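Local coordinates for protein EST1E (Clostridium proteoclasticum, PDB 2WTM) that hydrolyses esters as a promiscuous feruloyl esterase of a rumen bacterium, probably releasing ferulic acid through an alpha/beta-hydrolase serine mechanism, at residues 78-83 with 176-181; 130-135 with 194-199; 190-195 with 216-221. All blocks are in the same frame, centred on the assembly; numbering follows the deposited sequence.

Contact 1: residues 78-83 with 176-181; sequences TLFKWL and AQTIRV
Ile179 reaches across to Leu79 and Phe80, and its side chain shows how a loop can be anchored on the first turn of a helix. From CB the chain sends CG1 anti to the carbonyl carbon (chi1 -66°), a choice that aims the longer branch at the helix. Ile179 CG1 passes Phe80 CE1 at 4.5 Å, approaching the ring obliquely. Beyond it, Ile179 CD1 comes within 3.9 Å of Leu79 CD1 and equally near Leu79 CB, so the methyl meets both the base and one branch of the leucine, and the two side chains cross at a slant. Leu79 CD1 also meets Ala176 CB, 4.3 Å away, and thereby touches both ends of the type I turn from Ala176 to Ile179. Next to this apolar patch, Thr178 OG1 lies 3.6 Å from Phe80 CZ, the two side chains crossing at about a right angle; the hydroxyl is hydrogen-bonded to Val175 O, in the helix 171-176 that leads into the turn. The buried contact thus packs the start of helix 79-93, N-capped by Thr78, against the link between helices 171-176 and 181-187, with helices 109-120 and 137-143 alongside and Phe80 stacked on Phe80 of the second subunit.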
# COMPACT_ATOMS: atom_id res chain seq x y z
N THR A 78 -0.80 8.88 1.93
CA THR A 78 -1.65 8.03 1.14
C THR A 78 -2.12 6.95 2.14
O THR A 78 -1.56 6.71 3.23
CB THR A 78 -0.95 7.30 -0.02
OG1 THR A 78 -0.11 6.25 0.50
CG2 THR A 78 -0.14 8.25 -0.93
N LEU A 79 -3.08 6.18 1.73
CA LEU A 79 -3.57 5.04 2.54
C LEU A 79 -2.51 3.95 2.67
O LEU A 79 -2.53 3.20 3.66
CB LEU A 79 -4.87 4.44 1.95
CG LEU A 79 -6.07 5.35 2.22
CD1 LEU A 79 -7.27 4.92 1.35
CD2 LEU A 79 -6.44 5.39 3.63
N PHE A 80 -1.64 3.77 1.67
CA PHE A 80 -0.54 2.75 1.83
C PHE A 80 0.38 3.24 2.98
O PHE A 80 0.81 2.45 3.80
CB PHE A 80 0.28 2.61 0.58
CG PHE A 80 -0.33 1.74 -0.48
CD1 PHE A 80 -1.55 1.15 -0.38
CD2 PHE A 80 0.39 1.60 -1.67
CE1 PHE A 80 -2.06 0.39 -1.45
CE2 PHE A 80 -0.11 0.85 -2.71
CZ PHE A 80 -1.33 0.26 -2.60
N LYS A 81 0.72 4.54 2.99
CA LYS A 81 1.54 5.03 4.12
C LYS A 81 0.86 4.83 5.46
O LYS A 81 1.51 4.37 6.42
CB LYS A 81 1.93 6.48 3.91
CG LYS A 81 2.79 6.65 2.65
CD LYS A 81 3.36 8.06 2.47
CE LYS A 81 4.05 8.28 1.08
NZ LYS A 81 4.79 9.60 1.05
N TRP A 82 -0.42 5.21 5.56
CA TRP A 82 -1.16 4.99 6.76
C TRP A 82 -1.20 3.51 7.17
O TRP A 82 -1.05 3.17 8.36
CB TRP A 82 -2.60 5.55 6.66
CG TRP A 82 -2.66 7.03 6.87
CD1 TRP A 82 -1.71 7.99 6.61
CD2 TRP A 82 -3.80 7.73 7.45
NE1 TRP A 82 -2.21 9.26 7.00
CE2 TRP A 82 -3.46 9.09 7.55
CE3 TRP A 82 -5.02 7.29 7.97
CZ2 TRP A 82 -4.35 10.02 8.13
CZ3 TRP A 82 -5.86 8.17 8.56
CH2 TRP A 82 -5.55 9.52 8.63
N LEU A 83 -1.38 2.60 6.22
CA LEU A 83 -1.48 1.17 6.61
C LEU A 83 -0.08 0.74 7.12
O LEU A 83 0.07 0.03 8.13
CB LEU A 83 -1.94 0.31 5.44
CG LEU A 83 -3.39 0.57 5.21
CD1 LEU A 83 -3.75 -0.11 3.98
CD2 LEU A 83 -4.26 0.11 6.38
N ALA A 176 -5.56 4.96 -3.57
CA ALA A 176 -6.90 4.65 -3.09
C ALA A 176 -7.66 3.78 -4.08
O ALA A 176 -8.43 2.88 -3.71
CB ALA A 176 -7.70 5.92 -2.81
N GLN A 177 -7.52 4.13 -5.34
CA GLN A 177 -8.22 3.39 -6.35
C GLN A 177 -7.92 1.87 -6.33
O GLN A 177 -8.74 1.06 -6.85
CB GLN A 177 -7.86 3.96 -7.73
CG GLN A 177 -8.50 5.30 -8.09
CD GLN A 177 -8.18 5.69 -9.52
OE1 GLN A 177 -7.23 5.21 -10.10
NE2 GLN A 177 -8.96 6.64 -10.06
N THR A 178 -6.74 1.49 -5.80
CA THR A 178 -6.33 0.07 -5.86
C THR A 178 -7.04 -0.79 -4.83
O THR A 178 -6.99 -2.02 -4.85
CB THR A 178 -4.88 -0.08 -5.71
OG1 THR A 178 -4.48 0.09 -4.33
CG2 THR A 178 -4.10 0.80 -6.70
N ILE A 179 -7.61 -0.16 -3.84
CA ILE A 179 -8.06 -0.87 -2.62
C ILE A 179 -9.45 -1.39 -2.79
O ILE A 179 -10.41 -0.66 -3.01
CB ILE A 179 -7.97 0.04 -1.40
CG1 ILE A 179 -6.53 0.38 -1.11
CG2 ILE A 179 -8.52 -0.62 -0.11
CD1 ILE A 179 -6.29 1.46 -0.15
N ARG A 180 -9.58 -2.73 -2.63
CA ARG A 180 -10.90 -3.38 -2.67
C ARG A 180 -11.43 -3.62 -1.24
O ARG A 180 -11.15 -4.63 -0.66
CB ARG A 180 -10.77 -4.70 -3.40
CG ARG A 180 -10.02 -4.60 -4.73
CD ARG A 180 -10.49 -3.54 -5.66
NE ARG A 180 -11.92 -3.65 -5.91
CZ ARG A 180 -12.53 -3.19 -6.99
NH1 ARG A 180 -11.85 -2.64 -7.99
NH2 ARG A 180 -13.85 -3.33 -7.07
N VAL A 181 -12.11 -2.62 -0.70
CA VAL A 181 -12.56 -2.67 0.71
C VAL A 181 -13.29 -3.94 1.06
O VAL A 181 -13.11 -4.52 2.11
CB VAL A 181 -13.38 -1.38 1.08
CG1 VAL A 181 -13.83 -1.43 2.51
CG2 VAL A 181 -12.53 -0.15 0.85

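Contact 2: residues 130-135 with 194-199; sequences PLSPAA and IVHGDQ
Ile194 packs against two prolines, Pro130 and Pro133, and both of its branches are used. Ile194 CG1 meets Pro130 CD at 3.9 Å, whereas Ile194 CG2, anti to the backbone N, turns to Pro133 CD at the same separation of 3.9 Å; each proline crosses the isoleucine at about a right angle. Leu131 and Val195 pack separately, side by side and pointing the same way, with Leu131 CD2 3.7 Å from Val195 CG2. Between these apolar groups the backbones are joined by two bonds. Val195 N donates to Pro130 O, tilted 22° from the carbonyl plane, and Ser132 N donates to Val195 O over 2.6 Å, almost in line with that carbonyl. Farther out, Ser132 CA sits over one face of the His196 ring in a CH-pi contact, 3.9 Å from the centroid and displaced toward the rim. Two hydrogen bonds fix the ring's rotation, one between ND1 and Ser208 OG and one between NE2 and Val203 O. At the polar edge a water accepts from Ser132 OG (2.7 Å) and from Gly197 N, while Ser132 OG is also hydrogen-bonded to Tyr230 OH. Strands 125-131 and 192-197 are parallel neighbours here, and they separate into loops at their C-terminal ends. That is where alpha/beta hydrolases carry their active site, consistent with the probable triad of Ser108, Asp200 and His228 close by.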
# COMPACT_ATOMS: atom_id res chain seq x y z
N PRO A 130 -15.10 0.74 13.74
CA PRO A 130 -15.03 1.85 12.78
C PRO A 130 -16.10 2.88 13.10
O PRO A 130 -17.28 2.60 12.97
CB PRO A 130 -15.24 1.14 11.44
CG PRO A 130 -15.09 -0.29 11.73
CD PRO A 130 -15.67 -0.43 13.11
N LEU A 131 -15.67 4.10 13.39
CA LEU A 131 -16.55 5.22 13.73
C LEU A 131 -16.77 6.08 12.46
O LEU A 131 -15.79 6.59 11.93
CB LEU A 131 -15.93 6.02 14.86
CG LEU A 131 -15.68 5.29 16.14
CD1 LEU A 131 -14.78 6.06 17.11
CD2 LEU A 131 -16.95 4.81 16.82
N SER A 132 -18.03 6.08 11.91
CA SER A 132 -18.34 6.79 10.66
C SER A 132 -17.25 6.57 9.62
O SER A 132 -16.68 7.54 9.07
CB SER A 132 -18.53 8.29 10.99
OG SER A 132 -19.58 8.41 12.01
N PRO A 133 -16.98 5.28 9.33
CA PRO A 133 -15.83 5.01 8.48
C PRO A 133 -15.98 5.52 7.08
O PRO A 133 -17.08 5.40 6.50
CB PRO A 133 -15.76 3.50 8.51
CG PRO A 133 -17.14 3.05 8.78
CD PRO A 133 -17.67 4.03 9.71
N ALA A 134 -14.96 6.14 6.53
CA ALA A 134 -14.99 6.61 5.15
C ALA A 134 -14.72 5.47 4.19
O ALA A 134 -13.82 5.58 3.33
CB ALA A 134 -13.96 7.74 4.95
N ALA A 135 -15.50 4.39 4.30
CA ALA A 135 -15.20 3.14 3.62
C ALA A 135 -15.45 3.19 2.11
O ALA A 135 -15.01 2.29 1.37
CB ALA A 135 -16.03 2.04 4.20
N ILE A 194 -19.86 -0.80 14.16
CA ILE A 194 -19.86 0.45 13.37
C ILE A 194 -20.81 1.42 13.99
O ILE A 194 -21.96 1.03 14.32
CB ILE A 194 -20.20 0.24 11.87
CG1 ILE A 194 -19.12 -0.60 11.24
CG2 ILE A 194 -20.30 1.58 11.20
CD1 ILE A 194 -19.48 -0.95 9.79
N VAL A 195 -20.35 2.64 14.19
CA VAL A 195 -21.22 3.76 14.65
C VAL A 195 -21.29 4.79 13.55
O VAL A 195 -20.27 5.02 12.84
CB VAL A 195 -20.62 4.40 15.93
CG1 VAL A 195 -21.61 5.45 16.46
CG2 VAL A 195 -20.34 3.34 16.93
N HIS A 196 -22.46 5.41 13.29
CA HIS A 196 -22.57 6.39 12.26
C HIS A 196 -23.82 7.23 12.48
O HIS A 196 -24.86 6.67 12.81
CB HIS A 196 -22.68 5.66 10.89
CG HIS A 196 -22.17 6.42 9.71
ND1 HIS A 196 -21.23 5.89 8.83
CD2 HIS A 196 -22.45 7.65 9.25
CE1 HIS A 196 -20.97 6.77 7.89
NE2 HIS A 196 -21.68 7.86 8.12
N GLY A 197 -23.64 8.55 12.35
CA GLY A 197 -24.74 9.55 12.45
C GLY A 197 -25.53 9.57 11.16
O GLY A 197 -24.93 9.70 10.10
N ASP A 198 -26.85 9.54 11.26
CA ASP A 198 -27.65 9.49 10.04
C ASP A 198 -27.81 10.84 9.31
O ASP A 198 -28.43 10.87 8.25
CB ASP A 198 -28.99 8.77 10.26
CG ASP A 198 -29.95 9.52 11.15
OD1 ASP A 198 -29.82 10.74 11.36
OD2 ASP A 198 -30.80 8.79 11.68
N GLN A 199 -27.27 11.93 9.82
CA GLN A 199 -27.16 13.16 9.11
C GLN A 199 -25.69 13.52 8.82
O GLN A 199 -25.31 14.68 8.82
CB GLN A 199 -27.86 14.27 9.91
CG GLN A 199 -29.37 14.07 9.99
CD GLN A 199 -30.09 14.35 8.66
OE1 GLN A 199 -29.52 14.97 7.77
NE2 GLN A 199 -31.33 13.91 8.55
O HOH W 1 -21.42 10.36 11.66

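Contact 3: residues 190-195 with 216-221; sequences KPVLIV and KNCKLV
Val192 and Cys218 illustrate how matching torsions pair side chains across parallel strands: Val192 CG1 (chi1 -178°) and Cys218 SG (chi1 178°) both stand anti to their backbone nitrogens and meet at 3.8 Å. The sulfur also touches Ile194 CG1, so it bridges two residues of strand 192-197 on one face of the sheet. On that face Leu220 CD1 packs against Ile194 CG2, 3.8 Å away. The other face carries Leu193, whose CD1 leans across to the neighbouring strand, over Lys219 O, and reaches Val221 CG2 at 3.7 Å. Between the two faces run four backbone bonds in the alternating pattern of parallel strands: Val192 N to Asn217 O, Lys219 N to Val192 O, Ile194 N to Lys219 O, and Val221 N to Ile194 O, the last at 2.8 Å. At the Lys190 end a water donates to Lys190 O and accepts from Asn217 N, linking the two segments there. The axes of 192-195 and 218-221 diverge by 19°. Helix 205-214 joins the two strands in a beta-alpha-beta crossover and packs on the Cys218 and Leu220 face; helix 234-249 lies against Leu193 and Val195 on the other. Strand 218-223 is an outermost strand of the sheet within this chain, and strand 125-131 flanks 192-197 on its far side.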
# COMPACT_ATOMS: atom_id res chain seq x y z
N LYS A 190 -14.25 -11.36 13.13
CA LYS A 190 -14.36 -11.13 14.58
C LYS A 190 -15.35 -9.98 14.81
O LYS A 190 -15.86 -9.40 13.88
CB LYS A 190 -13.01 -10.89 15.24
CG LYS A 190 -12.09 -12.08 15.20
CD LYS A 190 -10.78 -11.84 15.77
CE LYS A 190 -9.88 -13.06 15.84
NZ LYS A 190 -8.47 -12.63 16.27
N PRO A 191 -15.70 -9.69 16.07
CA PRO A 191 -16.69 -8.70 16.31
C PRO A 191 -16.32 -7.29 15.86
O PRO A 191 -15.20 -6.83 16.11
CB PRO A 191 -16.87 -8.70 17.84
CG PRO A 191 -16.46 -10.10 18.20
CD PRO A 191 -15.26 -10.32 17.32
N VAL A 192 -17.31 -6.65 15.24
CA VAL A 192 -17.25 -5.29 14.75
C VAL A 192 -18.41 -4.43 15.27
O VAL A 192 -19.56 -4.89 15.29
CB VAL A 192 -17.24 -5.28 13.19
CG1 VAL A 192 -17.15 -3.91 12.66
CG2 VAL A 192 -16.16 -6.16 12.69
N LEU A 193 -18.08 -3.19 15.69
CA LEU A 193 -19.10 -2.18 15.98
C LEU A 193 -18.91 -0.99 15.08
O LEU A 193 -17.88 -0.29 15.17
CB LEU A 193 -19.04 -1.68 17.41
CG LEU A 193 -19.92 -0.51 17.80
CD1 LEU A 193 -21.38 -0.95 17.92
CD2 LEU A 193 -19.51 0.10 19.16
N ILE A 194 -19.86 -0.80 14.16
CA ILE A 194 -19.86 0.45 13.37
C ILE A 194 -20.81 1.42 13.99
O ILE A 194 -21.96 1.03 14.32
CB ILE A 194 -20.20 0.24 11.87
CG1 ILE A 194 -19.12 -0.60 11.24
CG2 ILE A 194 -20.30 1.58 11.20
CD1 ILE A 194 -19.48 -0.95 9.79
N VAL A 195 -20.35 2.64 14.19
CA VAL A 195 -21.22 3.76 14.65
C VAL A 195 -21.29 4.79 13.55
O VAL A 195 -20.27 5.02 12.84
CB VAL A 195 -20.62 4.40 15.93
CG1 VAL A 195 -21.61 5.45 16.46
CG2 VAL A 195 -20.34 3.34 16.93
N LYS A 216 -19.35 -10.56 8.89
CA LYS A 216 -19.86 -11.75 9.60
C LYS A 216 -20.51 -11.40 10.91
O LYS A 216 -21.58 -11.91 11.24
CB LYS A 216 -18.75 -12.76 9.82
CG LYS A 216 -19.17 -14.05 10.47
CD LYS A 216 -19.89 -14.94 9.46
CE LYS A 216 -20.40 -16.18 10.14
NZ LYS A 216 -21.27 -16.88 9.14
N ASN A 217 -19.88 -10.52 11.68
CA ASN A 217 -20.27 -10.27 13.07
C ASN A 217 -20.21 -8.74 13.32
O ASN A 217 -19.33 -8.32 14.05
CB ASN A 217 -19.30 -10.98 14.02
CG ASN A 217 -19.59 -12.48 14.22
OD1 ASN A 217 -20.71 -12.85 14.56
ND2 ASN A 217 -18.57 -13.31 14.06
N CYS A 218 -21.13 -7.96 12.77
CA CYS A 218 -21.13 -6.53 13.00
C CYS A 218 -22.42 -6.01 13.53
O CYS A 218 -23.49 -6.31 13.01
CB CYS A 218 -20.80 -5.80 11.69
SG CYS A 218 -20.82 -3.98 11.79
N LYS A 219 -22.34 -5.20 14.57
CA LYS A 219 -23.47 -4.41 15.01
C LYS A 219 -23.35 -2.98 14.56
O LYS A 219 -22.27 -2.36 14.72
CB LYS A 219 -23.57 -4.46 16.54
CG LYS A 219 -24.60 -3.56 17.14
CD LYS A 219 -24.50 -3.64 18.65
CE LYS A 219 -25.68 -3.01 19.34
NZ LYS A 219 -25.21 -2.77 20.74
N LEU A 220 -24.43 -2.45 14.00
CA LEU A 220 -24.48 -1.06 13.60
C LEU A 220 -25.24 -0.24 14.62
O LEU A 220 -26.40 -0.54 14.90
CB LEU A 220 -25.17 -0.88 12.26
CG LEU A 220 -25.40 0.55 11.79
CD1 LEU A 220 -24.06 1.27 11.59
CD2 LEU A 220 -26.25 0.60 10.56
N VAL A 221 -24.59 0.76 15.17
CA VAL A 221 -25.26 1.75 15.99
C VAL A 221 -25.43 3.06 15.27
O VAL A 221 -24.50 3.72 14.91
CB VAL A 221 -24.57 1.95 17.33
CG1 VAL A 221 -25.24 3.07 18.09
CG2 VAL A 221 -24.68 0.69 18.14
O HOH W 2 -17.10 -9.55 11.39

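From the N terminus, the chain first lays down 78-83 at the start of helix 79-93 and then 130-135 at the end of strand 125-131. Contact 1 closes a loop of 92 intervening residues when 176-181 returns to that helix. Contact 2 crosses it, closing a loop of 58 residues when 194-199 pairs beside the end of strand 125-131; Val181 CG2 packs on Ala135 O where the two meet. Contact 3 follows contact 1 in series and closes a shorter loop through helix 205-214. It shares Ile194 and Val195 with contact 2, so strand 192-197 sits between 125-131 and 218-223, while contact 1 ties the link between helices 171-176 and 181-187 to helix 79-93.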